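Local coordinates for Lin2722 protein (PDB 3DS8) that is of unknown function but belongs to the alpha/beta-hydrolase superfamily, and its fold suggests a serine-hydrolase-like enzyme, at residues S18-M22 against H226-I232; T187-V191 against A220-L225. All coordinates share one frame; numbering follows the deposited sequence.

Contact 1: residues S18-M22 against H226-I232; sequences SLDKM and HETPKSI. With SO4 (sulfate ion), chain C.
The starts of helices 20-30 and 229-240 meet here, K21 and M22 from the first against H226, E227 and I232 at the entry to the second. K21 reaches across to the second segment with CG anti to its backbone N (chi1 -175°) and stays extended to its end, which carries NZ to E227 O at 2.8 Å. The ammonium lies in the carbonyl plane, with a C=O...N angle of 160°. Under this arm, CG and CD of K21 rest on I232 CD1, both at 3.9 Å. M22, a selenomethionine, bends at its last torsion, and CE comes within 3.8 Å of H226 O.

In this alpha/beta-hydrolase fold both helix starts lie over the central sheet, L19 and M22 on L8 and V99, M22 and S231 on I130. The H226 ring reaches back to the turn before helix 20-30. S18 O lies near the ring plane at its edge, receiving a weak, bent bond from NE2 (3.1 Å, 122° at the hydrogen), while E227 CG covers one ring face and L19 CD1 approaches CD2 obliquely. One water links S18 O, K21 N and the E227 carboxylate; another joins M22 N to H226 O. Over the ring face opposite E227 CG lies O1 of a sulfate, whose O3 accepts from S18 OG at 2.8 Å; G11 N binds the same ion.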
loop_
_atom_site.group_PDB
_atom_site.type_symbol
_atom_site.label_atom_id
_atom_site.label_comp_id
_atom_site.label_asym_id
_atom_site.label_seq_id
_atom_site.Cartn_x
_atom_site.Cartn_y
_atom_site.Cartn_z
ATOM N N SER A 18 -5.402 -0.409 -13.007
ATOM C CA SER A 18 -4.085 0.197 -12.953
ATOM C C SER A 18 -2.971 -0.779 -12.503
ATOM O O SER A 18 -1.812 -0.584 -12.867
ATOM C CB SER A 18 -4.092 1.378 -12.004
ATOM O OG SER A 18 -4.826 2.512 -12.478
ATOM N N LEU A 19 -3.284 -1.744 -11.639
ATOM C CA LEU A 19 -2.273 -2.703 -11.154
ATOM C C LEU A 19 -2.405 -4.066 -11.883
ATOM O O LEU A 19 -1.995 -5.111 -11.370
ATOM C CB LEU A 19 -2.326 -2.875 -9.632
ATOM C CG LEU A 19 -1.572 -1.802 -8.849
ATOM C CD1 LEU A 19 -2.201 -0.379 -9.032
ATOM C CD2 LEU A 19 -1.452 -2.173 -7.317
ATOM N N ASP A 20 -2.945 -4.048 -13.090
ATOM C CA ASP A 20 -3.085 -5.293 -13.861
ATOM C C ASP A 20 -1.760 -5.947 -14.243
ATOM O O ASP A 20 -1.725 -7.167 -14.438
ATOM C CB ASP A 20 -3.939 -5.100 -15.112
ATOM C CG ASP A 20 -5.461 -5.160 -14.821
ATOM O OD1 ASP A 20 -5.901 -5.461 -13.679
ATOM O OD2 ASP A 20 -6.218 -4.929 -15.761
ATOM N N LYS A 21 -0.664 -5.196 -14.358
ATOM C CA LYS A 21 0.578 -5.881 -14.722
ATOM C C LYS A 21 0.942 -6.826 -13.579
ATOM O O LYS A 21 1.224 -8.027 -13.796
ATOM C CB LYS A 21 1.698 -4.937 -15.052
ATOM C CG LYS A 21 2.963 -5.643 -15.547
ATOM C CD LYS A 21 4.088 -4.684 -15.820
ATOM C CE LYS A 21 5.358 -5.374 -16.358
ATOM N NZ LYS A 21 6.496 -4.427 -16.597
HETATM N N MSE A 22 0.951 -6.265 -12.384
HETATM C CA MSE A 22 1.165 -7.038 -11.162
HETATM C C MSE A 22 0.178 -8.183 -11.002
HETATM O O MSE A 22 0.566 -9.340 -10.779
HETATM C CB MSE A 22 1.050 -6.132 -9.939
HETATM C CG MSE A 22 1.309 -6.885 -8.685
HETATM SE SE MSE A 22 1.203 -5.595 -7.227
HETATM C CE MSE A 22 2.907 -4.619 -7.575
ATOM N N HIS A 226 4.862 1.036 -9.906
ATOM C CA HIS A 226 4.097 -0.214 -9.634
ATOM C C HIS A 226 4.160 -1.265 -10.773
ATOM O O HIS A 226 3.617 -2.366 -10.600
ATOM C CB HIS A 226 2.659 0.127 -9.350
ATOM C CG HIS A 226 1.950 0.728 -10.518
ATOM N ND1 HIS A 226 2.376 1.885 -11.133
ATOM C CD2 HIS A 226 0.835 0.338 -11.175
ATOM C CE1 HIS A 226 1.570 2.162 -12.142
ATOM N NE2 HIS A 226 0.633 1.230 -12.203
ATOM N N GLU A 227 4.858 -0.937 -11.857
ATOM C CA GLU A 227 5.034 -1.835 -13.002
ATOM C C GLU A 227 6.467 -2.296 -13.233
ATOM O O GLU A 227 6.726 -3.067 -14.151
ATOM C CB GLU A 227 4.558 -1.182 -14.279
ATOM C CG GLU A 227 3.033 -0.931 -14.229
ATOM C CD GLU A 227 2.445 -0.395 -15.514
ATOM O OE1 GLU A 227 3.121 0.421 -16.169
ATOM O OE2 GLU A 227 1.281 -0.786 -15.871
ATOM N N THR A 228 7.397 -1.828 -12.423
ATOM C CA THR A 228 8.782 -2.178 -12.666
ATOM C C THR A 228 8.955 -3.649 -12.301
ATOM O O THR A 228 8.301 -4.174 -11.357
ATOM C CB THR A 228 9.800 -1.336 -11.909
ATOM O OG1 THR A 228 9.675 -1.566 -10.516
ATOM C CG2 THR A 228 9.664 0.166 -12.221
ATOM N N PRO A 229 9.823 -4.335 -13.030
ATOM C CA PRO A 229 10.111 -5.683 -12.609
ATOM C C PRO A 229 10.504 -5.785 -11.145
ATOM O O PRO A 229 10.072 -6.714 -10.458
ATOM C CB PRO A 229 11.297 -6.064 -13.500
ATOM C CG PRO A 229 11.040 -5.348 -14.786
ATOM C CD PRO A 229 10.472 -4.011 -14.309
ATOM N N LYS A 230 11.361 -4.885 -10.672
ATOM C CA LYS A 230 11.777 -4.984 -9.278
ATOM C C LYS A 230 10.607 -4.800 -8.295
ATOM O O LYS A 230 10.586 -5.448 -7.234
ATOM C CB LYS A 230 12.846 -3.953 -8.952
ATOM C CG LYS A 230 13.293 -3.972 -7.505
ATOM C CD LYS A 230 13.888 -5.377 -7.065
ATOM C CE LYS A 230 14.626 -5.289 -5.700
ATOM N NZ LYS A 230 15.212 -6.640 -5.289
ATOM N N SER A 231 9.726 -3.834 -8.567
ATOM C CA SER A 231 8.541 -3.632 -7.744
ATOM C C SER A 231 7.705 -4.891 -7.654
ATOM O O SER A 231 7.297 -5.322 -6.575
ATOM C CB SER A 231 7.649 -2.461 -8.222
ATOM O OG SER A 231 8.260 -1.246 -7.857
ATOM N N ILE A 232 7.467 -5.490 -8.794
ATOM C CA ILE A 232 6.627 -6.697 -8.824
ATOM C C ILE A 232 7.312 -7.887 -8.135
ATOM O O ILE A 232 6.673 -8.633 -7.337
ATOM C CB ILE A 232 6.179 -7.025 -10.259
ATOM C CG1 ILE A 232 5.275 -5.875 -10.743
ATOM C CG2 ILE A 232 5.419 -8.369 -10.251
ATOM C CD1 ILE A 232 4.973 -5.885 -12.253
HETATM S S SO4 C . -1.924 4.646 -11.426
HETATM O O1 SO4 C . -1.999 3.710 -10.457
HETATM O O2 SO4 C . -0.525 5.052 -11.765
HETATM O O3 SO4 C . -2.516 4.128 -12.676
HETATM O O4 SO4 C . -2.637 5.890 -11.002
HETATM O O HOH W 1 -0.137 -2.315 -14.142
HETATM O O HOH W 2 1.093 -3.337 -11.799
#

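Contact 2: residues T187-V191 against A220-L225; sequences TDGIV and AVHQTL. With SO4 (sulfate ion), chain B.
With chi1 at 74°, D188 places CG between its own backbone N and carbonyl carbon, facing the opposite loop, while H222 turns CG away from its backbone N (chi1 -171°), a turn that swings the ring over to D188, with ND1 facing the carboxylate. The bond from H222 ND1 to D188 OD2 is short, 2.7 Å. It enters on the syn side of the carboxylate oxygen, though 34° out of that group's plane, while OD2 lies close to the plane of the imidazole. A second link runs through the backbone, H222 N to D188 O at 2.8 Å, and V221 CA adds a CH...O contact to the same oxygen.

The other carboxylate oxygen is held by its own loop. D188 OD1 receives I190 N at 2.9 Å, nearly along the C-O axis, which closes an Asx turn, and V191 N at 2.7 Å from above the carboxylate plane. These two bonds fix the rotation of the carboxylate before H222 is counted. Upstream, G189 N donates to T187 OG1 in an ST turn; at the positive phi of G189 a CB would jam against D188 O, which calls for glycine.

I190 CB sits over one face of the imidazole in a CH-pi contact, 4.1 Å from the ring centroid, and V191 CG2 comes within 3.4 Å of H222 CE1. At the far edge of the ring, H222 NE2 donates to O2 of a sulfate at 2.9 Å, with S102 OG close by. Carboxylate, imidazole and a serine on a GxSxG elbow are consistent with the charge-relay Ser-His-Asp triad of alpha/beta hydrolases: D188 would orient H222, with NE2, here bonded to the sulfate, turned toward S102, the probable nucleophile.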
loop_
_atom_site.group_PDB
_atom_site.type_symbol
_atom_site.label_atom_id
_atom_site.label_comp_id
_atom_site.label_asym_id
_atom_site.label_seq_id
_atom_site.Cartn_x
_atom_site.Cartn_y
_atom_site.Cartn_z
ATOM N N THR A 187 14.341 11.926 -6.020
ATOM C CA THR A 187 12.909 12.028 -6.275
ATOM C C THR A 187 12.565 10.924 -7.249
ATOM O O THR A 187 13.425 10.483 -7.997
ATOM C CB THR A 187 12.526 13.385 -6.853
ATOM O OG1 THR A 187 11.111 13.441 -7.146
ATOM C CG2 THR A 187 13.320 13.673 -8.083
ATOM N N ASP A 188 11.321 10.478 -7.241
ATOM C CA ASP A 188 10.824 9.632 -8.332
ATOM C C ASP A 188 10.247 10.396 -9.520
ATOM O O ASP A 188 9.707 9.788 -10.444
ATOM C CB ASP A 188 9.858 8.562 -7.811
ATOM C CG ASP A 188 8.488 9.088 -7.420
ATOM O OD1 ASP A 188 8.152 10.276 -7.691
ATOM O OD2 ASP A 188 7.732 8.263 -6.820
ATOM N N GLY A 189 10.385 11.731 -9.510
ATOM C CA GLY A 189 9.900 12.591 -10.540
ATOM C C GLY A 189 8.717 13.410 -10.014
ATOM O O GLY A 189 8.431 14.509 -10.505
ATOM N N ILE A 190 8.028 12.869 -9.006
ATOM C CA ILE A 190 6.850 13.502 -8.409
ATOM C C ILE A 190 7.003 13.590 -6.886
ATOM O O ILE A 190 6.800 14.669 -6.290
ATOM C CB ILE A 190 5.569 12.741 -8.750
ATOM C CG1 ILE A 190 5.272 12.857 -10.261
ATOM C CG2 ILE A 190 4.344 13.313 -7.966
ATOM C CD1 ILE A 190 4.765 14.234 -10.665
ATOM N N VAL A 191 7.404 12.474 -6.299
ATOM C CA VAL A 191 7.552 12.321 -4.850
ATOM C C VAL A 191 9.044 12.273 -4.448
ATOM O O VAL A 191 9.787 11.408 -4.923
ATOM C CB VAL A 191 6.844 11.017 -4.370
ATOM C CG1 VAL A 191 6.993 10.793 -2.794
ATOM C CG2 VAL A 191 5.345 10.972 -4.809
ATOM N N ALA A 220 12.693 4.227 -12.607
ATOM C CA ALA A 220 11.977 4.226 -11.347
ATOM C C ALA A 220 11.009 5.389 -11.240
ATOM O O ALA A 220 10.708 5.844 -10.134
ATOM C CB ALA A 220 12.975 4.252 -10.181
ATOM N N VAL A 221 10.540 5.887 -12.373
ATOM C CA VAL A 221 9.674 7.071 -12.356
ATOM C C VAL A 221 8.327 6.778 -11.733
ATOM O O VAL A 221 7.801 5.682 -11.841
ATOM C CB VAL A 221 9.485 7.669 -13.744
ATOM C CG1 VAL A 221 10.795 8.269 -14.218
ATOM C CG2 VAL A 221 8.934 6.653 -14.721
ATOM N N HIS A 222 7.779 7.790 -11.077
ATOM C CA HIS A 222 6.577 7.685 -10.259
ATOM C C HIS A 222 5.428 6.961 -10.955
ATOM O O HIS A 222 4.839 6.054 -10.380
ATOM C CB HIS A 222 6.084 9.090 -9.854
ATOM C CG HIS A 222 4.990 9.057 -8.848
ATOM N ND1 HIS A 222 5.182 8.587 -7.560
ATOM C CD2 HIS A 222 3.691 9.433 -8.930
ATOM C CE1 HIS A 222 4.038 8.662 -6.902
ATOM N NE2 HIS A 222 3.116 9.162 -7.710
ATOM N N GLN A 223 5.135 7.381 -12.178
ATOM C CA GLN A 223 3.917 7.025 -12.887
ATOM C C GLN A 223 3.802 5.498 -13.139
ATOM O O GLN A 223 2.683 4.954 -13.187
ATOM C CB GLN A 223 3.865 7.788 -14.221
ATOM C CG GLN A 223 3.586 9.273 -14.066
ATOM C CD GLN A 223 4.802 10.210 -13.755
ATOM O OE1 GLN A 223 5.924 9.778 -13.472
ATOM N NE2 GLN A 223 4.533 11.542 -13.844
ATOM N N THR A 224 4.948 4.844 -13.286
ATOM C CA THR A 224 5.007 3.423 -13.605
ATOM C C THR A 224 5.749 2.575 -12.558
ATOM O O THR A 224 6.153 1.419 -12.810
ATOM C CB THR A 224 5.593 3.243 -15.018
ATOM O OG1 THR A 224 6.851 3.921 -15.158
ATOM C CG2 THR A 224 4.596 3.818 -16.038
ATOM N N LEU A 225 5.974 3.134 -11.376
ATOM C CA LEU A 225 6.795 2.452 -10.379
ATOM C C LEU A 225 6.183 1.097 -9.915
ATOM O O LEU A 225 6.887 0.159 -9.570
ATOM C CB LEU A 225 7.051 3.377 -9.169
ATOM C CG LEU A 225 8.038 2.865 -8.117
ATOM C CD1 LEU A 225 9.435 2.647 -8.691
ATOM C CD2 LEU A 225 8.045 3.864 -6.896
HETATM S S SO4 B . -0.498 10.206 -6.257
HETATM O O1 SO4 B . 0.324 10.313 -5.031
HETATM O O2 SO4 B . 0.337 10.031 -7.430
HETATM O O3 SO4 B . -1.385 9.038 -6.193
HETATM O O4 SO4 B . -1.283 11.471 -6.382
#

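How the contacts relate
Contacts 1 and 2 have centres about 13 Å apart and are joined directly through the chain, since L225 of contact 2 is followed by H226 of contact 1. L225 O also lies 2.6 Å from S231 OG, a probable hydrogen bond tying the loop with H222 to the first turn of helix 229-240. Contact 2 supplies the histidine and acid of the probable triad; contact 1 lies to one side of it, with H222 NE2 and H226 NE2 9.4 Å apart. Each contact holds a sulfate, probably from the crystallisation liquor. The chain C ion meets S18 and G11, the chain B ion H222, S12 and N103, which may mark a pocket beside the probable active site.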